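Local coordinates for ABC transporter substrate-binding protein-branched chain amino acid transport (Streptococcus pneumoniae, PDB 4GNR) that binds isoleucine between its two lobes and probably delivers branched-chain amino acids to an ABC transporter for uptake into the cell, at residues N13-G18 against G81-G86; A21-A26 against G204-A209; T334-T339 against A348-P353. All coordinates share one frame; numbering follows the deposited sequence.

Contact 1: residues N13-G18 against G81-G86; sequences NFEESG and GPATSG. With ILE (isoleucine), chain B.
Glu15 meets the backbone of Ala83 and Thr84 where two parallel strands of the N-terminal lobe of a periplasmic-binding-protein fold run out at their C-terminal ends, the edge on which such a lobe carries its ligand. Its carboxylate takes three hydrogen bonds. OE1 receives the N-H of Ala83 through its syn lone pair, nearly straight at 167°, while OE2 accepts both the hydroxyl of Thr84 on its anti side and, 32° out of the carboxylate plane, the Thr84 N-H (N to OE2 2.9 Å). A bend at chi2 (83°) turns the glutamate chain across to these donors, and a long acidic side chain suits a place where two successive backbone N-H groups and a hydroxyl converge. The next residue, Ser85, opens helix 85-97 and holds the isoleucine carboxylate: its N lies 3.0 Å from ligand O and its OG 2.6 Å from OXT. Glu15 is a second-shell residue behind this first shell, so it probably steadies the turn that leads into Ser85. Further out, a cis peptide precedes Pro82, whose ring lies beside Asn13. Gly81, at backbone angles glycine takes easily, packs its CA 3.5 Å from Phe14 CE1. Asn13, tied by its amide to Asn56 and Ala63, lays CG 4.0 Å from CG of Pro82, and its carbonyl O takes a C-H...O contact from Pro82 CA at 3.0 Å.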
loop_
_atom_site.group_PDB
_atom_site.type_symbol
_atom_site.label_atom_id
_atom_site.label_comp_id
_atom_site.label_asym_id
_atom_site.label_seq_id
_atom_site.Cartn_x
_atom_site.Cartn_y
_atom_site.Cartn_z
ATOM N N ASN A 13 -8.341 8.681 -7.995
ATOM C CA ASN A 13 -9.068 8.956 -6.735
ATOM C C ASN A 13 -8.062 8.634 -5.622
ATOM O O ASN A 13 -7.980 7.487 -5.187
ATOM C CB ASN A 13 -10.304 8.082 -6.649
ATOM C CG ASN A 13 -11.130 8.329 -5.407
ATOM O OD1 ASN A 13 -10.705 9.033 -4.492
ATOM N ND2 ASN A 13 -12.330 7.739 -5.362
ATOM N N PHE A 14 -7.265 9.631 -5.237
ATOM C CA PHE A 14 -6.164 9.391 -4.321
ATOM C C PHE A 14 -6.210 10.266 -3.081
ATOM O O PHE A 14 -6.675 11.410 -3.101
ATOM C CB PHE A 14 -4.788 9.595 -5.008
ATOM C CG PHE A 14 -4.438 8.571 -6.064
ATOM C CD1 PHE A 14 -4.461 7.200 -5.787
ATOM C CD2 PHE A 14 -3.928 8.984 -7.302
ATOM C CE1 PHE A 14 -4.048 6.273 -6.760
ATOM C CE2 PHE A 14 -3.518 8.068 -8.242
ATOM C CZ PHE A 14 -3.578 6.709 -7.979
ATOM N N GLU A 15 -5.614 9.726 -2.022
ATOM C CA GLU A 15 -5.442 10.385 -0.716
ATOM C C GLU A 15 -4.248 11.360 -0.873
ATOM O O GLU A 15 -3.114 11.052 -0.502
ATOM C CB GLU A 15 -5.136 9.354 0.348
ATOM C CG GLU A 15 -6.229 8.275 0.632
ATOM C CD GLU A 15 -6.286 7.046 -0.276
ATOM O OE1 GLU A 15 -5.916 7.121 -1.464
ATOM O OE2 GLU A 15 -6.769 6.005 0.221
ATOM N N GLU A 16 -4.515 12.519 -1.462
ATOM C CA GLU A 16 -3.478 13.510 -1.782
ATOM C C GLU A 16 -3.245 14.516 -0.658
ATOM O O GLU A 16 -2.237 15.215 -0.649
ATOM C CB GLU A 16 -3.751 14.174 -3.142
ATOM C CG GLU A 16 -3.676 13.157 -4.275
ATOM C CD GLU A 16 -4.229 13.615 -5.608
ATOM O OE1 GLU A 16 -4.754 14.737 -5.742
ATOM O OE2 GLU A 16 -4.154 12.755 -6.550
ATOM N N SER A 17 -4.206 14.615 0.254
ATOM C CA SER A 17 -4.121 15.456 1.450
ATOM C C SER A 17 -4.754 14.644 2.584
ATOM O O SER A 17 -5.409 13.634 2.342
ATOM C CB SER A 17 -4.816 16.793 1.278
ATOM O OG SER A 17 -6.203 16.631 1.091
ATOM N N GLY A 18 -4.547 15.098 3.810
ATOM C CA GLY A 18 -5.104 14.410 4.963
ATOM C C GLY A 18 -4.121 13.417 5.584
ATOM O O GLY A 18 -2.961 13.349 5.232
ATOM N N GLY A 81 -6.990 4.106 -7.893
ATOM C CA GLY A 81 -7.142 4.560 -6.524
ATOM C C GLY A 81 -8.585 4.329 -6.070
ATOM O O GLY A 81 -9.474 4.164 -6.905
ATOM N N PRO A 82 -8.851 4.413 -4.755
ATOM C CA PRO A 82 -7.937 4.835 -3.699
ATOM C C PRO A 82 -6.785 3.910 -3.336
ATOM O O PRO A 82 -6.715 2.756 -3.764
ATOM C CB PRO A 82 -8.865 4.983 -2.467
ATOM C CG PRO A 82 -10.234 5.234 -3.065
ATOM C CD PRO A 82 -10.242 4.354 -4.272
ATOM N N ALA A 83 -5.888 4.455 -2.537
ATOM C CA ALA A 83 -4.734 3.711 -2.040
ATOM C C ALA A 83 -5.056 2.801 -0.843
ATOM O O ALA A 83 -4.448 1.739 -0.681
ATOM C CB ALA A 83 -3.628 4.688 -1.606
ATOM N N THR A 84 -5.961 3.257 0.015
ATOM C CA THR A 84 -6.204 2.594 1.290
ATOM C C THR A 84 -7.526 1.830 1.298
ATOM O O THR A 84 -8.431 2.079 0.487
ATOM C CB THR A 84 -6.090 3.592 2.465
ATOM O OG1 THR A 84 -7.154 4.547 2.396
ATOM C CG2 THR A 84 -4.720 4.270 2.496
ATOM N N SER A 85 -7.641 0.904 2.245
ATOM C CA SER A 85 -8.773 -0.008 2.246
ATOM C C SER A 85 -10.114 0.612 2.581
ATOM O O SER A 85 -11.104 0.307 1.935
ATOM C CB SER A 85 -8.482 -1.215 3.144
ATOM O OG SER A 85 -7.516 -2.077 2.562
ATOM N N GLY A 86 -10.179 1.443 3.608
ATOM C CA GLY A 86 -11.463 2.037 3.978
ATOM C C GLY A 86 -12.035 2.848 2.822
ATOM O O GLY A 86 -13.211 2.752 2.457
HETATM N N ILE B . -2.424 -1.561 2.565
HETATM C CA ILE B . -2.940 -0.370 3.296
HETATM C C ILE B . -4.459 -0.323 3.164
HETATM O O ILE B . -5.075 0.598 3.740
HETATM C CB ILE B . -2.159 0.940 2.974
HETATM C CG1 ILE B . -1.971 1.115 1.485
HETATM C CG2 ILE B . -0.693 1.061 3.673
HETATM C CD1 ILE B . -1.295 2.423 1.140
HETATM O OXT ILE B . -5.014 -1.234 2.516
#

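Contact 2: residues A21-A26 against G204-A209; sequences AAYGTA and GYYNEA. With ILE (isoleucine), chain B.
The first turn of helix 21-40 faces the start of helix 206-218 across the cleft; the closest CA atoms, those of Ala22 and Tyr206, are 8.4 Å apart, so tyrosines must span the gap. Two of them do so in reciprocal fashion: the two side chains run antiparallel, each reaching the other's helix. Tyr206 sends its OH to the N-H of Ala22, 2.9 Å from N to O and almost straight at 168°. Tyr23 sends its OH back to the N-H of Tyr206 at 3.0 Å, a more bent bond, and the same hydroxyl is also hydrogen-bonded to Gly230 O. Each acceptor thus serves a first-turn amide that has no carbonyl of its own helix to bind. Between the hydroxyls the rings meet edge-to-face: the Tyr206 edge, led by CD2, points into the face of Tyr23, with planes at 85° and CD2 3.3 Å from Tyr23 CZ. With chi1 at 68°, the Tyr206 ring stands between its own N and carbonyl carbon and offers a face to Ala22, whose CB sits 3.4 Å from CE2; alanine is small enough to let the ring lie this close. The opposite face of Tyr23 carries the ligand's CD1, 3.6 Å from CG, while Tyr205 puts its OH 2.6 Å from ligand O and packs its ring on Tyr156. The face of Tyr23 thus meets the aliphatic tip, while the Tyr205 hydroxyl is one of the groups that bind the carboxylate. Because both lobes contribute, this chemistry is consistent with a closed form stabilised by the ligand.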
loop_
_atom_site.group_PDB
_atom_site.type_symbol
_atom_site.label_atom_id
_atom_site.label_comp_id
_atom_site.label_asym_id
_atom_site.label_seq_id
_atom_site.Cartn_x
_atom_site.Cartn_y
_atom_site.Cartn_z
ATOM N N ALA A 21 -2.024 11.053 3.271
ATOM C CA ALA A 21 -1.446 11.760 2.110
ATOM C C ALA A 21 -0.169 11.166 1.553
ATOM O O ALA A 21 0.060 11.222 0.351
ATOM C CB ALA A 21 -1.214 13.243 2.469
ATOM N N ALA A 22 0.695 10.661 2.428
ATOM C CA ALA A 22 1.948 10.122 1.906
ATOM C C ALA A 22 1.690 8.983 0.926
ATOM O O ALA A 22 2.425 8.817 -0.057
ATOM C CB ALA A 22 2.871 9.641 3.026
ATOM N N TYR A 23 0.677 8.182 1.203
ATOM C CA TYR A 23 0.364 7.036 0.344
ATOM C C TYR A 23 -0.250 7.491 -0.983
ATOM O O TYR A 23 0.192 7.079 -2.061
ATOM C CB TYR A 23 -0.587 6.064 1.045
ATOM C CG TYR A 23 -0.142 5.594 2.419
ATOM C CD1 TYR A 23 1.156 5.112 2.656
ATOM C CD2 TYR A 23 -1.047 5.568 3.465
ATOM C CE1 TYR A 23 1.523 4.623 3.900
ATOM C CE2 TYR A 23 -0.684 5.092 4.723
ATOM C CZ TYR A 23 0.597 4.609 4.936
ATOM O OH TYR A 23 0.924 4.153 6.198
ATOM N N GLY A 24 -1.280 8.335 -0.906
ATOM C CA GLY A 24 -1.957 8.764 -2.117
ATOM C C GLY A 24 -1.100 9.648 -2.998
ATOM O O GLY A 24 -1.211 9.602 -4.211
ATOM N N THR A 25 -0.259 10.484 -2.396
ATOM C CA THR A 25 0.632 11.349 -3.179
ATOM C C THR A 25 1.678 10.505 -3.940
ATOM O O THR A 25 1.987 10.768 -5.104
ATOM C CB THR A 25 1.318 12.386 -2.276
ATOM O OG1 THR A 25 0.302 13.225 -1.700
ATOM C CG2 THR A 25 2.323 13.225 -3.043
ATOM N N ALA A 26 2.202 9.471 -3.272
ATOM C CA ALA A 26 3.145 8.560 -3.941
ATOM C C ALA A 26 2.450 7.917 -5.158
ATOM O O ALA A 26 3.035 7.778 -6.232
ATOM C CB ALA A 26 3.621 7.490 -2.990
ATOM N N GLY A 204 -0.464 -0.559 11.694
ATOM C CA GLY A 204 -0.927 0.810 11.617
ATOM C C GLY A 204 -0.268 1.566 10.482
ATOM O O GLY A 204 0.568 1.033 9.739
ATOM N N TYR A 205 -0.714 2.811 10.355
ATOM C CA TYR A 205 -0.271 3.759 9.334
ATOM C C TYR A 205 0.884 4.649 9.827
ATOM O O TYR A 205 1.148 4.731 11.025
ATOM C CB TYR A 205 -1.433 4.567 8.797
ATOM C CG TYR A 205 -2.516 3.744 8.112
ATOM C CD1 TYR A 205 -2.223 2.880 7.074
ATOM C CD2 TYR A 205 -3.845 3.910 8.439
ATOM C CE1 TYR A 205 -3.227 2.194 6.408
ATOM C CE2 TYR A 205 -4.858 3.234 7.742
ATOM C CZ TYR A 205 -4.540 2.387 6.733
ATOM O OH TYR A 205 -5.561 1.740 6.065
ATOM N N TYR A 206 1.503 5.364 8.888
ATOM C CA TYR A 206 2.730 6.070 9.185
ATOM C C TYR A 206 2.635 7.169 10.216
ATOM O O TYR A 206 3.593 7.372 10.961
ATOM C CB TYR A 206 3.402 6.622 7.899
ATOM C CG TYR A 206 2.619 7.738 7.225
ATOM C CD1 TYR A 206 2.805 9.067 7.566
ATOM C CD2 TYR A 206 1.695 7.477 6.243
ATOM C CE1 TYR A 206 2.100 10.100 6.951
ATOM C CE2 TYR A 206 0.981 8.498 5.630
ATOM C CZ TYR A 206 1.178 9.803 5.989
ATOM O OH TYR A 206 0.472 10.776 5.315
ATOM N N ASN A 207 1.534 7.907 10.261
ATOM C CA ASN A 207 1.444 9.019 11.215
ATOM C C ASN A 207 1.581 8.550 12.629
ATOM O O ASN A 207 2.222 9.195 13.447
ATOM C CB ASN A 207 0.224 9.906 10.991
ATOM C CG ASN A 207 0.507 11.033 10.010
ATOM O OD1 ASN A 207 1.528 11.714 10.131
ATOM N ND2 ASN A 207 -0.410 11.279 9.092
ATOM N N GLU A 208 0.927 7.438 12.947
ATOM C CA GLU A 208 1.000 6.872 14.277
ATOM C C GLU A 208 2.269 6.020 14.462
ATOM O O GLU A 208 2.984 6.166 15.459
ATOM C CB GLU A 208 -0.238 6.048 14.613
ATOM C CG GLU A 208 -1.530 6.858 14.691
ATOM C CD GLU A 208 -1.985 7.426 13.341
ATOM O OE1 GLU A 208 -1.986 6.685 12.341
ATOM O OE2 GLU A 208 -2.401 8.616 13.333
ATOM N N ALA A 209 2.536 5.119 13.515
ATOM C CA ALA A 209 3.685 4.258 13.661
ATOM C C ALA A 209 4.991 5.034 13.796
ATOM O O ALA A 209 5.837 4.652 14.600
ATOM C CB ALA A 209 3.750 3.261 12.507
HETATM N N ILE B . -2.424 -1.561 2.565
HETATM C CA ILE B . -2.940 -0.370 3.296
HETATM C C ILE B . -4.459 -0.323 3.164
HETATM O O ILE B . -5.075 0.598 3.740
HETATM C CB ILE B . -2.159 0.940 2.974
HETATM C CG1 ILE B . -1.971 1.115 1.485
HETATM C CG2 ILE B . -0.693 1.061 3.673
HETATM C CD1 ILE B . -1.295 2.423 1.140
HETATM O OXT ILE B . -5.014 -1.234 2.516
#

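Contact 3: residues T334-T339 against A348-P353; sequences TAYMMT and AEVVKP
In Tyr336 and Val350 the torsions set a ring and a methyl alongside each other on one face: Tyr336 CG is anti to its carbonyl carbon (chi1 -55°), and at chi1 173° Val350 has CG2 anti to its carbonyl carbon, where it comes within 3.6 Å of Tyr336 CE2. They form a non-hydrogen-bonded pair of an antiparallel beta hairpin, where close CA atoms favour such contact. Met338 and Ala348 make the next pair on this face, with SD 3.9 Å from the small CB. On the other face, the bent Met337 chain leads away from Val351, and it is CB that lies 4.1 Å from Val351 CG1. Backbone bonds join the strands: Met337 and Glu349 exchange N-H and C=O in both directions, 2.9 Å from Met337 N to Glu349 O, and Val351 N reaches Ala335 O, also 2.9 Å away. Water completes the edges. One molecule links Ala335 N to Val351 O; another gives a hydrogen to Met337 O and accepts from Thr339 OG1, so a polar side chain suits this border. Strand 344-351 is outermost in its mixed sheet within the chain, and strand 335-341 lies between it and strand 248-252. Helix 126-139 packs on the Ala335, Met337 and Val351 face, while the loop at Ser255 and Val258 lies against Ala348 and Tyr336.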
loop_
_atom_site.group_PDB
_atom_site.type_symbol
_atom_site.label_atom_id
_atom_site.label_comp_id
_atom_site.label_asym_id
_atom_site.label_seq_id
_atom_site.Cartn_x
_atom_site.Cartn_y
_atom_site.Cartn_z
ATOM N N THR A 334 5.020 -10.596 -4.984
ATOM C CA THR A 334 6.240 -10.798 -4.205
ATOM C C THR A 334 6.244 -9.798 -3.042
ATOM O O THR A 334 5.869 -8.624 -3.182
ATOM C CB THR A 334 7.468 -10.573 -5.066
ATOM O OG1 THR A 334 7.442 -11.536 -6.126
ATOM C CG2 THR A 334 8.767 -10.691 -4.272
ATOM N N ALA A 335 6.678 -10.277 -1.889
ATOM C CA ALA A 335 6.814 -9.451 -0.699
ATOM C C ALA A 335 8.249 -9.549 -0.193
ATOM O O ALA A 335 8.931 -10.561 -0.351
ATOM C CB ALA A 335 5.841 -9.880 0.390
ATOM N N TYR A 336 8.670 -8.463 0.433
ATOM C CA TYR A 336 9.968 -8.334 1.040
ATOM C C TYR A 336 9.838 -7.845 2.465
ATOM O O TYR A 336 8.919 -7.095 2.800
ATOM C CB TYR A 336 10.804 -7.245 0.320
ATOM C CG TYR A 336 10.941 -7.475 -1.165
ATOM C CD1 TYR A 336 10.009 -6.952 -2.040
ATOM C CD2 TYR A 336 11.989 -8.214 -1.700
ATOM C CE1 TYR A 336 10.086 -7.152 -3.397
ATOM C CE2 TYR A 336 12.077 -8.428 -3.069
ATOM C CZ TYR A 336 11.118 -7.881 -3.909
ATOM O OH TYR A 336 11.168 -8.046 -5.279
ATOM N N MET A 337 10.719 -8.327 3.336
ATOM C CA MET A 337 10.841 -7.776 4.687
ATOM C C MET A 337 12.085 -6.879 4.584
ATOM O O MET A 337 13.186 -7.347 4.255
ATOM C CB MET A 337 11.025 -8.809 5.770
ATOM C CG MET A 337 11.012 -8.166 7.158
ATOM S SD MET A 337 9.426 -7.462 7.676
ATOM C CE MET A 337 8.501 -8.963 8.079
ATOM N N MET A 338 11.887 -5.593 4.834
ATOM C CA MET A 338 12.927 -4.582 4.774
ATOM C C MET A 338 13.554 -4.403 6.154
ATOM O O MET A 338 12.857 -4.397 7.151
ATOM C CB MET A 338 12.316 -3.222 4.347
ATOM C CG MET A 338 11.415 -3.302 3.132
ATOM S SD MET A 338 12.272 -3.713 1.613
ATOM C CE MET A 338 12.387 -2.106 0.845
ATOM N N THR A 339 14.879 -4.267 6.185
ATOM C CA THR A 339 15.653 -3.984 7.397
ATOM C C THR A 339 16.098 -2.513 7.287
ATOM O O THR A 339 16.793 -2.143 6.335
ATOM C CB THR A 339 16.912 -4.844 7.485
ATOM O OG1 THR A 339 16.539 -6.217 7.628
ATOM C CG2 THR A 339 17.780 -4.437 8.701
ATOM N N ALA A 348 16.948 -6.292 2.222
ATOM C CA ALA A 348 15.614 -6.722 1.845
ATOM C C ALA A 348 15.693 -8.247 1.690
ATOM O O ALA A 348 16.678 -8.771 1.165
ATOM C CB ALA A 348 15.134 -6.061 0.546
ATOM N N GLU A 349 14.673 -8.945 2.198
ATOM C CA GLU A 349 14.553 -10.421 2.154
ATOM C C GLU A 349 13.205 -10.835 1.564
ATOM O O GLU A 349 12.167 -10.457 2.109
ATOM C CB GLU A 349 14.645 -10.999 3.579
ATOM C CG GLU A 349 15.964 -10.705 4.273
ATOM C CD GLU A 349 15.909 -11.045 5.757
ATOM O OE1 GLU A 349 15.834 -10.089 6.546
ATOM O OE2 GLU A 349 15.802 -12.234 6.138
ATOM N N VAL A 350 13.217 -11.633 0.495
ATOM C CA VAL A 350 11.960 -12.104 -0.099
ATOM C C VAL A 350 11.309 -13.030 0.930
ATOM O O VAL A 350 11.948 -13.934 1.444
ATOM C CB VAL A 350 12.180 -12.839 -1.421
ATOM C CG1 VAL A 350 10.893 -13.453 -1.918
ATOM C CG2 VAL A 350 12.766 -11.875 -2.448
ATOM N N VAL A 351 10.030 -12.790 1.203
ATOM C CA VAL A 351 9.267 -13.537 2.184
ATOM C C VAL A 351 7.899 -13.907 1.660
ATOM O O VAL A 351 7.328 -13.199 0.848
ATOM C CB VAL A 351 9.105 -12.713 3.510
ATOM C CG1 VAL A 351 10.426 -12.616 4.267
ATOM C CG2 VAL A 351 8.536 -11.318 3.232
ATOM N N LYS A 352 7.394 -15.033 2.139
ATOM C CA LYS A 352 6.058 -15.494 1.764
ATOM C C LYS A 352 5.522 -16.257 2.991
ATOM O O LYS A 352 6.297 -16.719 3.816
ATOM C CB LYS A 352 6.088 -16.365 0.504
ATOM C CG LYS A 352 6.872 -17.646 0.685
ATOM C CD LYS A 352 6.960 -18.501 -0.583
ATOM C CE LYS A 352 7.751 -19.769 -0.310
ATOM N NZ LYS A 352 7.891 -20.661 -1.482
ATOM N N PRO A 353 4.196 -16.417 3.120
ATOM C CA PRO A 353 3.673 -17.148 4.271
ATOM C C PRO A 353 4.130 -18.582 4.324
ATOM O O PRO A 353 4.451 -19.154 3.283
ATOM C CB PRO A 353 2.169 -17.118 4.057
ATOM C CG PRO A 353 1.924 -15.970 3.234
ATOM C CD PRO A 353 3.117 -15.848 2.317
ATOM O OXT PRO A 353 4.158 -19.149 5.421
HETATM O O HOH W 1 6.920 -13.312 -1.840
HETATM O O HOH W 2 15.714 -7.561 5.459
#

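Overall arrangement
Contacts 1 and 2 are neighbours around one isoleucine, their centres 10 Å apart, and strand 7-14 is followed, after a short loop, by helix 21-40, so residues 13-18 and 21-26 share one strand-to-helix connection. Contact 1 is wholly buried within a single lobe and relies on a carboxylate gripping backbone amides; contact 2 is partly buried, bridges the lobes and relies on phenols and ring faces. Contact 3 lies apart, its centre 20 Å from that of contact 2 and 25 Å from that of contact 1. It touches no ligand, joins strands adjacent in sequence, and is held chiefly by backbone hydrogen bonds and apolar pairs, with water at its ends, at a partly exposed sheet edge.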